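Local coordinates for protein tRNA (guanine(26)-N(2))-dimethyltransferase (Pyrococcus horikoshii, PDB 2DUL) that probably dimethylates the N2 amino group of guanine 26 in a number of tRNAs, with S-adenosyl-L-methionine as the methyl donor, at residues 64-69 and 110-115; 73-78 and 126-131; 150-155 and 209-214. All blocks are in the same frame, centred on the assembly; numbering follows the deposited sequence.

In the fold
All three contacts reach the same Rossmann-like sheet of a class I methyltransferase. Contacts 1 and 2, with centres 14 Å apart, are joined through neighbouring strands: Val115 O lies 2.8 Å from Leu76 N, and Val115 CG1 packs on Trp75 CE3. Contacts 2 and 3, with centres 15 Å apart, meet where Tyr131 N comes within 2.7 Å of Ser153 O and Arg128 O within 2.8 Å of Ser153 OG. Contacts 1 and 3 do not touch, their nearest atoms being about 12 Å apart. The predicted S-adenosyl-L-methionine site includes Asp78 of contact 2; the side chain of Arg61 is about 9 Å from that of Thr69, and the side chain of Asp120 about 11 Å from that of Arg152.

Contact 1 of 3, residues 64-69 and 110-115; sequences RFALET and GEKTIV
Lys112 lies against Ala66 near the end of a helix whose flat groups are engaged elsewhere: the Arg64 guanidinium has Glu68 CD at its edge, in plane, and the Phe65 ring packs on Val39 and Leu43 of helix 33-46. The Glu68 carboxylate is gripped side-on, with Arg64 NE 2.8 Å from Glu68 OE2 and, nearly straight at 171°, Arg64 NH2 3.0 Å from Glu68 OE1. Asp37 and Glu8 also pair with the guanidinium.

Across the contact the touching is done by the lysine's methylenes. Lys112 CD and CE each stand 2.9 Å from Ala66 O, a tight fit against the carbonyl oxygen, while Lys112 CD lies 4.2 Å from Ala66 CB. The bend at the last torsion (chi4 -56°) turns the ammonium toward the chain that leaves the helix, where Lys112 NZ bonds to Ala71 O. One water 2.8 Å from Lys112 NZ links it, by a weak bond, to Thr69 O. With an alanine here, Ala71 O would probably lose this donor, the water link to Thr69 O would go, and the Ala66 carbonyl would lose the methylenes against it.

Helix 60-68 is the connection of a beta-alpha-beta crossover, joining parallel strands 50-53 and 73-78 of the Rossmann-like sheet. Lys112 precedes strand 113-118, the neighbour of 73-78 on its other side, so its chain ties the approach to that strand to the C-terminal end of the helix. Val74 and Phe95 cover Ala66 from nearby.

At the helix end, Thr69 is the first residue to leave helical geometry. Its hydroxyl turns back to the helix, Thr69 OG1 giving a bond of 2.6 Å to Phe65 O, tilted 26° from the carbonyl plane; the same OG1 is bonded to Ala71 N.

Contact 2 of 3, residues 73-78 and 126-131; sequences EVWLND and AERHRY
The backbones of strand 73-78 and segment 126-131, the end of helix 121-127 and the loop after it, stay well apart, with CA to CA 10.9 Å for Trp75 and Arg128 and 11.1 Å for Glu73 and Tyr131, and side chains span the interval. The strand lies in the Rossmann-like methyltransferase sheet between 50-53 and 113-118; the loop leads into strand 132-137. At the far end of the strand Asp78 is a predicted S-adenosyl-L-methionine ligand, consistent with the acidic residue that ends the second strand in class I enzymes.

Trp75 and Tyr131 approach obliquely, planes at 77°, with Trp75 NE1 3.8 Å from Tyr131 CE1 near the plane of the tyrosine. On the benzene end of the indole, Arg128 CD packs 3.7 Å from Trp75 CH2. Bends at chi2 and chi3 fold the arginine back, so that Arg128 NH1 stands 3.0 Å above one face of the Tyr131 ring, toward its rim. Phe132 meets Trp75 edge-to-face.

Glu73, with CG anti to the backbone N (chi1 -170°), extends its carboxylate to the indole and phenol edges, and one oxygen serves both. Trp75 NE1 donates to Glu73 OE2 from the anti side over 2.6 Å, almost straight at 171°, while Tyr131 OH donates to the syn lone pair of Glu73 OE2 at 2.5 Å.

Contact 3 of 3, residues 150-155 and 209-214; sequences ALRSAK and AKYDLG
Polar contact between Arg152 and Tyr211 rests on one hydrogen bond: Arg152 NE donates to Tyr211 OH over 3.0 Å, bent to 142° but with the oxygen in the guanidinium plane. The phenol oxygen is also bonded to Asp148 OD1, and the other oxygen of that carboxylate takes a salt bridge from Arg152 NH2. Lys210 NZ pairs with Asp148 too, which probably offsets the like charges of Arg152 and Lys210.

Packing accompanies these bonds. Arg152 CG approaches the ring obliquely, 3.4 Å from Tyr211 CZ, before the bend at chi3 (-85°) swings NE toward the hydroxyl; guanidinium and ring planes stand 58° apart. On the same side of the ring plane, farther along at the CE2 corner, Leu151 CB lies 4.0 Å from Tyr211 CE2; Lys210 CG sits 3.9 Å over the centre of the opposite face. Leu213 CD1 comes 4.0 Å from Leu151 O.

Helix 144-153 is the crossover connection between parallel strands 132-137 and 158-164, and here its C-terminal turn meets the link from helix 192-209 to edge strand 213-223.

Among the backbone bonds, a type I turn from Ala209 to Asp212, closed by Asp212 N to Ala209 O at 2.8 Å, presents Tyr211 to the helix.

Contact 1 of 3, residues 64-69 and 110-115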
loop_
_atom_site.group_PDB
_atom_site.type_symbol
_atom_site.label_atom_id
_atom_site.label_comp_id
_atom_site.label_asym_id
_atom_site.label_seq_id
_atom_site.Cartn_x
_atom_site.Cartn_y
_atom_site.Cartn_z
ATOM N N ARG A 64 -0.873 -10.912 -14.834
ATOM C CA ARG A 64 0.391 -10.191 -14.954
ATOM C C ARG A 64 1.432 -10.782 -14.001
ATOM O O ARG A 64 2.619 -10.828 -14.323
ATOM C CB ARG A 64 0.191 -8.697 -14.690
ATOM C CG ARG A 64 -0.626 -8.013 -15.781
ATOM C CD ARG A 64 -0.499 -6.507 -15.694
ATOM N NE ARG A 64 0.886 -6.075 -15.851
ATOM C CZ ARG A 64 1.324 -4.855 -15.555
ATOM N NH1 ARG A 64 0.482 -3.940 -15.089
ATOM N NH2 ARG A 64 2.607 -4.553 -15.711
ATOM N N PHE A 65 0.997 -11.241 -12.832
ATOM C CA PHE A 65 1.930 -11.864 -11.887
ATOM C C PHE A 65 2.572 -13.065 -12.585
ATOM O O PHE A 65 3.788 -13.248 -12.549
ATOM C CB PHE A 65 1.193 -12.368 -10.643
ATOM C CG PHE A 65 0.779 -11.284 -9.683
ATOM C CD1 PHE A 65 -0.051 -11.587 -8.604
ATOM C CD2 PHE A 65 1.218 -9.972 -9.842
ATOM C CE1 PHE A 65 -0.438 -10.601 -7.698
ATOM C CE2 PHE A 65 0.837 -8.979 -8.941
ATOM C CZ PHE A 65 0.007 -9.295 -7.868
ATOM N N ALA A 66 1.734 -13.878 -13.219
ATOM C CA ALA A 66 2.194 -15.072 -13.917
ATOM C C ALA A 66 3.085 -14.756 -15.121
ATOM O O ALA A 66 4.109 -15.412 -15.334
ATOM C CB ALA A 66 0.992 -15.910 -14.360
ATOM N N LEU A 67 2.708 -13.744 -15.897
ATOM C CA LEU A 67 3.482 -13.378 -17.085
ATOM C C LEU A 67 4.716 -12.515 -16.848
ATOM O O LEU A 67 5.661 -12.561 -17.639
ATOM C CB LEU A 67 2.594 -12.638 -18.097
ATOM C CG LEU A 67 1.437 -13.366 -18.777
ATOM C CD1 LEU A 67 0.555 -12.349 -19.504
ATOM C CD2 LEU A 67 1.976 -14.411 -19.746
ATOM N N GLU A 68 4.723 -11.741 -15.766
ATOM C CA GLU A 68 5.825 -10.815 -15.527
ATOM C C GLU A 68 6.665 -10.946 -14.262
ATOM O O GLU A 68 7.524 -10.104 -14.012
ATOM C CB GLU A 68 5.276 -9.388 -15.612
ATOM C CG GLU A 68 4.532 -9.109 -16.913
ATOM C CD GLU A 68 3.823 -7.766 -16.918
ATOM O OE1 GLU A 68 4.438 -6.766 -16.486
ATOM O OE2 GLU A 68 2.654 -7.708 -17.363
ATOM N N THR A 69 6.440 -11.983 -13.466
ATOM C CA THR A 69 7.214 -12.144 -12.241
ATOM C C THR A 69 7.648 -13.592 -12.070
ATOM O O THR A 69 7.164 -14.479 -12.769
ATOM C CB THR A 69 6.397 -11.731 -10.998
ATOM O OG1 THR A 69 5.469 -12.772 -10.667
ATOM C CG2 THR A 69 5.627 -10.443 -11.269
ATOM N N GLY A 110 1.151 -25.626 -16.176
ATOM C CA GLY A 110 2.207 -25.399 -17.151
ATOM C C GLY A 110 3.487 -24.944 -16.475
ATOM O O GLY A 110 3.704 -25.257 -15.306
ATOM N N GLU A 111 4.336 -24.211 -17.193
ATOM C CA GLU A 111 5.579 -23.724 -16.601
ATOM C C GLU A 111 5.199 -23.097 -15.270
ATOM O O GLU A 111 5.892 -23.253 -14.265
ATOM C CB GLU A 111 6.243 -22.684 -17.499
ATOM C CG GLU A 111 7.442 -22.003 -16.858
ATOM C CD GLU A 111 8.251 -21.191 -17.848
ATOM O OE1 GLU A 111 7.645 -20.503 -18.699
ATOM O OE2 GLU A 111 9.496 -21.236 -17.766
ATOM N N LYS A 112 4.081 -22.384 -15.281
ATOM C CA LYS A 112 3.560 -21.781 -14.073
ATOM C C LYS A 112 2.202 -22.431 -13.845
ATOM O O LYS A 112 1.497 -22.762 -14.799
ATOM C CB LYS A 112 3.422 -20.266 -14.239
ATOM C CG LYS A 112 4.757 -19.571 -14.439
ATOM C CD LYS A 112 4.643 -18.075 -14.271
ATOM C CE LYS A 112 6.006 -17.414 -14.404
ATOM N NZ LYS A 112 6.986 -17.983 -13.444
ATOM N N THR A 113 1.854 -22.650 -12.586
ATOM C CA THR A 113 0.576 -23.255 -12.260
ATOM C C THR A 113 -0.396 -22.131 -11.950
ATOM O O THR A 113 -0.112 -21.262 -11.126
ATOM C CB THR A 113 0.708 -24.200 -11.053
ATOM O OG1 THR A 113 1.524 -25.312 -11.432
ATOM C CG2 THR A 113 -0.653 -24.717 -10.602
ATOM N N ILE A 114 -1.529 -22.144 -12.641
ATOM C CA ILE A 114 -2.551 -21.122 -12.464
ATOM C C ILE A 114 -3.808 -21.781 -11.911
ATOM O O ILE A 114 -4.301 -22.765 -12.462
ATOM C CB ILE A 114 -2.865 -20.439 -13.809
ATOM C CG1 ILE A 114 -1.588 -19.804 -14.361
ATOM C CG2 ILE A 114 -3.954 -19.382 -13.630
ATOM C CD1 ILE A 114 -1.704 -19.323 -15.787
ATOM N N VAL A 115 -4.307 -21.240 -10.807
ATOM C CA VAL A 115 -5.495 -21.772 -10.161
ATOM C C VAL A 115 -6.564 -20.689 -10.124
ATOM O O VAL A 115 -6.395 -19.658 -9.472
ATOM C CB VAL A 115 -5.183 -22.218 -8.721
ATOM C CG1 VAL A 115 -6.408 -22.877 -8.102
ATOM C CG2 VAL A 115 -3.996 -23.175 -8.726
HETATM O O HOH W 1 8.941 -16.417 -14.779
#

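Contact 2 of 3, residues 73-78 and 126-131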
loop_
_atom_site.group_PDB
_atom_site.type_symbol
_atom_site.label_atom_id
_atom_site.label_comp_id
_atom_site.label_asym_id
_atom_site.label_seq_id
_atom_site.Cartn_x
_atom_site.Cartn_y
_atom_site.Cartn_z
ATOM N N GLU A 73 3.312 -20.355 -8.759
ATOM C CA GLU A 73 1.932 -20.789 -8.599
ATOM C C GLU A 73 1.110 -19.541 -8.314
ATOM O O GLU A 73 1.339 -18.850 -7.318
ATOM C CB GLU A 73 1.815 -21.774 -7.432
ATOM C CG GLU A 73 0.462 -22.461 -7.335
ATOM C CD GLU A 73 0.399 -23.480 -6.209
ATOM O OE1 GLU A 73 1.155 -24.478 -6.248
ATOM O OE2 GLU A 73 -0.408 -23.284 -5.281
ATOM N N VAL A 74 0.162 -19.250 -9.199
ATOM C CA VAL A 74 -0.669 -18.061 -9.055
ATOM C C VAL A 74 -2.140 -18.406 -8.917
ATOM O O VAL A 74 -2.708 -19.090 -9.768
ATOM C CB VAL A 74 -0.500 -17.119 -10.274
ATOM C CG1 VAL A 74 -1.280 -15.823 -10.047
ATOM C CG2 VAL A 74 0.982 -16.834 -10.511
ATOM N N TRP A 75 -2.751 -17.930 -7.836
ATOM C CA TRP A 75 -4.165 -18.165 -7.593
ATOM C C TRP A 75 -4.962 -16.896 -7.892
ATOM O O TRP A 75 -4.580 -15.794 -7.491
ATOM C CB TRP A 75 -4.405 -18.579 -6.137
ATOM C CG TRP A 75 -3.883 -19.941 -5.795
ATOM C CD1 TRP A 75 -2.596 -20.378 -5.912
ATOM C CD2 TRP A 75 -4.632 -21.034 -5.251
ATOM N NE1 TRP A 75 -2.497 -21.675 -5.473
ATOM C CE2 TRP A 75 -3.730 -22.102 -5.060
ATOM C CE3 TRP A 75 -5.978 -21.214 -4.905
ATOM C CZ2 TRP A 75 -4.129 -23.339 -4.536
ATOM C CZ3 TRP A 75 -6.378 -22.443 -4.382
ATOM C CH2 TRP A 75 -5.452 -23.490 -4.204
ATOM N N LEU A 76 -6.061 -17.066 -8.612
ATOM C CA LEU A 76 -6.947 -15.963 -8.955
ATOM C C LEU A 76 -8.294 -16.316 -8.345
ATOM O O LEU A 76 -8.790 -17.425 -8.534
ATOM C CB LEU A 76 -7.096 -15.834 -10.471
ATOM C CG LEU A 76 -5.867 -15.466 -11.306
ATOM C CD1 LEU A 76 -4.981 -16.684 -11.476
ATOM C CD2 LEU A 76 -6.324 -14.966 -12.671
ATOM N N ASN A 77 -8.892 -15.383 -7.617
ATOM C CA ASN A 77 -10.173 -15.663 -6.986
ATOM C C ASN A 77 -11.184 -14.530 -7.092
ATOM O O ASN A 77 -10.821 -13.360 -7.089
ATOM C CB ASN A 77 -9.963 -15.977 -5.502
ATOM C CG ASN A 77 -11.273 -16.222 -4.766
ATOM O OD1 ASN A 77 -11.858 -17.304 -4.854
ATOM N ND2 ASN A 77 -11.745 -15.208 -4.046
ATOM N N ASP A 78 -12.457 -14.899 -7.185
ATOM C CA ASP A 78 -13.548 -13.929 -7.219
ATOM C C ASP A 78 -14.851 -14.644 -6.883
ATOM O O ASP A 78 -15.088 -15.771 -7.322
ATOM C CB ASP A 78 -13.668 -13.251 -8.585
ATOM C CG ASP A 78 -14.375 -11.905 -8.496
ATOM O OD1 ASP A 78 -13.687 -10.864 -8.557
ATOM O OD2 ASP A 78 -15.617 -11.887 -8.344
ATOM N N ALA A 126 -9.191 -19.134 4.110
ATOM C CA ALA A 126 -9.354 -19.981 5.292
ATOM C C ALA A 126 -8.968 -21.417 4.939
ATOM O O ALA A 126 -8.472 -22.169 5.786
ATOM C CB ALA A 126 -10.797 -19.933 5.782
ATOM N N GLU A 127 -9.205 -21.796 3.687
ATOM C CA GLU A 127 -8.869 -23.136 3.215
ATOM C C GLU A 127 -7.355 -23.285 3.013
ATOM O O GLU A 127 -6.805 -24.375 3.171
ATOM C CB GLU A 127 -9.598 -23.432 1.897
ATOM C CG GLU A 127 -11.119 -23.344 2.004
ATOM C CD GLU A 127 -11.836 -23.724 0.717
ATOM O OE1 GLU A 127 -11.506 -23.164 -0.352
ATOM O OE2 GLU A 127 -12.744 -24.583 0.777
ATOM N N ARG A 128 -6.686 -22.187 2.669
ATOM C CA ARG A 128 -5.240 -22.194 2.435
ATOM C C ARG A 128 -4.498 -21.517 3.593
ATOM O O ARG A 128 -3.971 -20.409 3.455
ATOM C CB ARG A 128 -4.925 -21.460 1.126
ATOM C CG ARG A 128 -5.547 -22.059 -0.135
ATOM C CD ARG A 128 -4.825 -23.321 -0.598
ATOM N NE ARG A 128 -5.304 -24.522 0.076
ATOM C CZ ARG A 128 -4.539 -25.329 0.803
ATOM N NH1 ARG A 128 -3.250 -25.066 0.959
ATOM N NH2 ARG A 128 -5.063 -26.402 1.372
ATOM N N HIS A 129 -4.460 -22.200 4.732
ATOM C CA HIS A 129 -3.811 -21.695 5.937
ATOM C C HIS A 129 -2.288 -21.721 5.805
ATOM O O HIS A 129 -1.720 -22.738 5.403
ATOM C CB HIS A 129 -4.259 -22.553 7.126
ATOM C CG HIS A 129 -3.758 -22.074 8.451
ATOM N ND1 HIS A 129 -4.105 -20.851 8.982
ATOM C CD2 HIS A 129 -2.943 -22.662 9.360
ATOM C CE1 HIS A 129 -3.526 -20.704 10.160
ATOM N NE2 HIS A 129 -2.816 -21.788 10.413
ATOM N N ARG A 130 -1.635 -20.604 6.133
ATOM C CA ARG A 130 -0.173 -20.504 6.063
ATOM C C ARG A 130 0.321 -21.130 4.764
ATOM O O ARG A 130 1.167 -22.027 4.774
ATOM C CB ARG A 130 0.454 -21.233 7.258
ATOM C CG ARG A 130 0.023 -20.682 8.611
ATOM C CD ARG A 130 0.447 -19.229 8.761
ATOM N NE ARG A 130 -0.127 -18.622 9.956
ATOM C CZ ARG A 130 -0.266 -17.313 10.125
ATOM N NH1 ARG A 130 -0.801 -16.846 11.245
ATOM N NH2 ARG A 130 0.128 -16.474 9.169
ATOM N N TYR A 131 -0.191 -20.629 3.645
ATOM C CA TYR A 131 0.139 -21.186 2.342
ATOM C C TYR A 131 0.815 -20.263 1.334
ATOM O O TYR A 131 1.710 -20.689 0.607
ATOM C CB TYR A 131 -1.147 -21.751 1.733
ATOM C CG TYR A 131 -0.966 -22.497 0.431
ATOM C CD1 TYR A 131 -1.277 -21.897 -0.794
ATOM C CD2 TYR A 131 -0.497 -23.809 0.423
ATOM C CE1 TYR A 131 -1.125 -22.595 -1.996
ATOM C CE2 TYR A 131 -0.343 -24.514 -0.767
ATOM C CZ TYR A 131 -0.659 -23.901 -1.973
ATOM O OH TYR A 131 -0.508 -24.595 -3.149
#

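Contact 3 of 3, residues 150-155 and 209-214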
loop_
_atom_site.group_PDB
_atom_site.type_symbol
_atom_site.label_atom_id
_atom_site.label_comp_id
_atom_site.label_asym_id
_atom_site.label_seq_id
_atom_site.Cartn_x
_atom_site.Cartn_y
_atom_site.Cartn_z
ATOM N N ALA A 150 -6.427 -13.021 5.801
ATOM C CA ALA A 150 -5.214 -12.954 4.994
ATOM C C ALA A 150 -3.997 -13.154 5.898
ATOM O O ALA A 150 -3.006 -13.765 5.494
ATOM C CB ALA A 150 -5.121 -11.609 4.280
ATOM N N LEU A 151 -4.082 -12.644 7.122
ATOM C CA LEU A 151 -2.986 -12.760 8.075
ATOM C C LEU A 151 -2.769 -14.196 8.542
ATOM O O LEU A 151 -1.735 -14.507 9.137
ATOM C CB LEU A 151 -3.227 -11.840 9.275
ATOM C CG LEU A 151 -2.933 -10.365 8.998
ATOM C CD1 LEU A 151 -3.480 -9.495 10.123
ATOM C CD2 LEU A 151 -1.419 -10.173 8.854
ATOM N N ARG A 152 -3.742 -15.066 8.275
ATOM C CA ARG A 152 -3.634 -16.477 8.633
ATOM C C ARG A 152 -3.288 -17.320 7.398
ATOM O O ARG A 152 -2.686 -18.385 7.516
ATOM C CB ARG A 152 -4.945 -16.983 9.258
ATOM C CG ARG A 152 -5.118 -16.632 10.733
ATOM C CD ARG A 152 -6.433 -17.156 11.311
ATOM N NE ARG A 152 -7.538 -16.232 11.065
ATOM C CZ ARG A 152 -8.531 -16.440 10.209
ATOM N NH1 ARG A 152 -8.587 -17.556 9.495
ATOM N NH2 ARG A 152 -9.464 -15.511 10.051
ATOM N N SER A 153 -3.668 -16.828 6.220
ATOM C CA SER A 153 -3.418 -17.520 4.955
ATOM C C SER A 153 -1.985 -17.325 4.432
ATOM O O SER A 153 -1.431 -18.207 3.770
ATOM C CB SER A 153 -4.419 -17.038 3.898
ATOM O OG SER A 153 -4.309 -17.781 2.691
ATOM N N ALA A 154 -1.391 -16.168 4.706
ATOM C CA ALA A 154 -0.018 -15.911 4.276
ATOM C C ALA A 154 0.902 -16.721 5.194
ATOM O O ALA A 154 0.513 -17.046 6.310
ATOM C CB ALA A 154 0.307 -14.426 4.410
ATOM N N LYS A 155 2.101 -17.055 4.718
ATOM C CA LYS A 155 3.085 -17.782 5.538
ATOM C C LYS A 155 3.457 -16.837 6.687
ATOM O O LYS A 155 3.213 -15.634 6.597
ATOM C CB LYS A 155 4.357 -18.083 4.736
ATOM C CG LYS A 155 4.200 -19.040 3.561
ATOM C CD LYS A 155 4.042 -20.471 4.027
ATOM C CE LYS A 155 4.131 -21.440 2.857
ATOM N NZ LYS A 155 3.873 -22.838 3.286
ATOM N N ALA A 209 -0.419 -9.036 15.471
ATOM C CA ALA A 209 0.163 -9.367 16.771
ATOM C C ALA A 209 -0.377 -10.611 17.462
ATOM O O ALA A 209 0.397 -11.370 18.048
ATOM C CB ALA A 209 0.067 -8.148 17.724
ATOM N N LYS A 210 -1.685 -10.839 17.402
ATOM C CA LYS A 210 -2.245 -12.009 18.076
ATOM C C LYS A 210 -1.742 -13.355 17.548
ATOM O O LYS A 210 -1.865 -14.367 18.227
ATOM C CB LYS A 210 -3.781 -11.975 18.056
ATOM C CG LYS A 210 -4.432 -12.102 16.688
ATOM C CD LYS A 210 -5.950 -12.030 16.846
ATOM C CE LYS A 210 -6.672 -12.008 15.501
ATOM N NZ LYS A 210 -6.332 -10.775 14.744
ATOM N N TYR A 211 -1.174 -13.367 16.347
ATOM C CA TYR A 211 -0.644 -14.602 15.772
ATOM C C TYR A 211 0.842 -14.704 16.088
ATOM O O TYR A 211 1.553 -15.532 15.519
ATOM C CB TYR A 211 -0.845 -14.590 14.257
ATOM C CG TYR A 211 -2.302 -14.490 13.868
ATOM C CD1 TYR A 211 -3.200 -15.500 14.218
ATOM C CD2 TYR A 211 -2.790 -13.375 13.188
ATOM C CE1 TYR A 211 -4.566 -15.404 13.900
ATOM C CE2 TYR A 211 -4.158 -13.266 12.865
ATOM C CZ TYR A 211 -5.033 -14.288 13.228
ATOM O OH TYR A 211 -6.377 -14.192 12.927
ATOM N N ASP A 212 1.292 -13.858 17.008
ATOM C CA ASP A 212 2.699 -13.784 17.389
ATOM C C ASP A 212 3.528 -13.471 16.143
ATOM O O ASP A 212 4.557 -14.095 15.873
ATOM C CB ASP A 212 3.163 -15.086 18.052
ATOM C CG ASP A 212 2.552 -15.284 19.440
ATOM O OD1 ASP A 212 2.115 -14.282 20.050
ATOM O OD2 ASP A 212 2.518 -16.437 19.924
ATOM N N LEU A 213 3.046 -12.490 15.384
ATOM C CA LEU A 213 3.706 -12.038 14.168
ATOM C C LEU A 213 3.927 -10.540 14.263
ATOM O O LEU A 213 3.103 -9.820 14.823
ATOM C CB LEU A 213 2.833 -12.303 12.939
ATOM C CG LEU A 213 2.519 -13.741 12.541
ATOM C CD1 LEU A 213 1.497 -13.720 11.405
ATOM C CD2 LEU A 213 3.809 -14.464 12.120
ATOM N N GLY A 214 5.048 -10.079 13.724
ATOM C CA GLY A 214 5.330 -8.657 13.703
ATOM C C GLY A 214 5.373 -8.290 12.231
ATOM O O GLY A 214 5.097 -9.138 11.382
#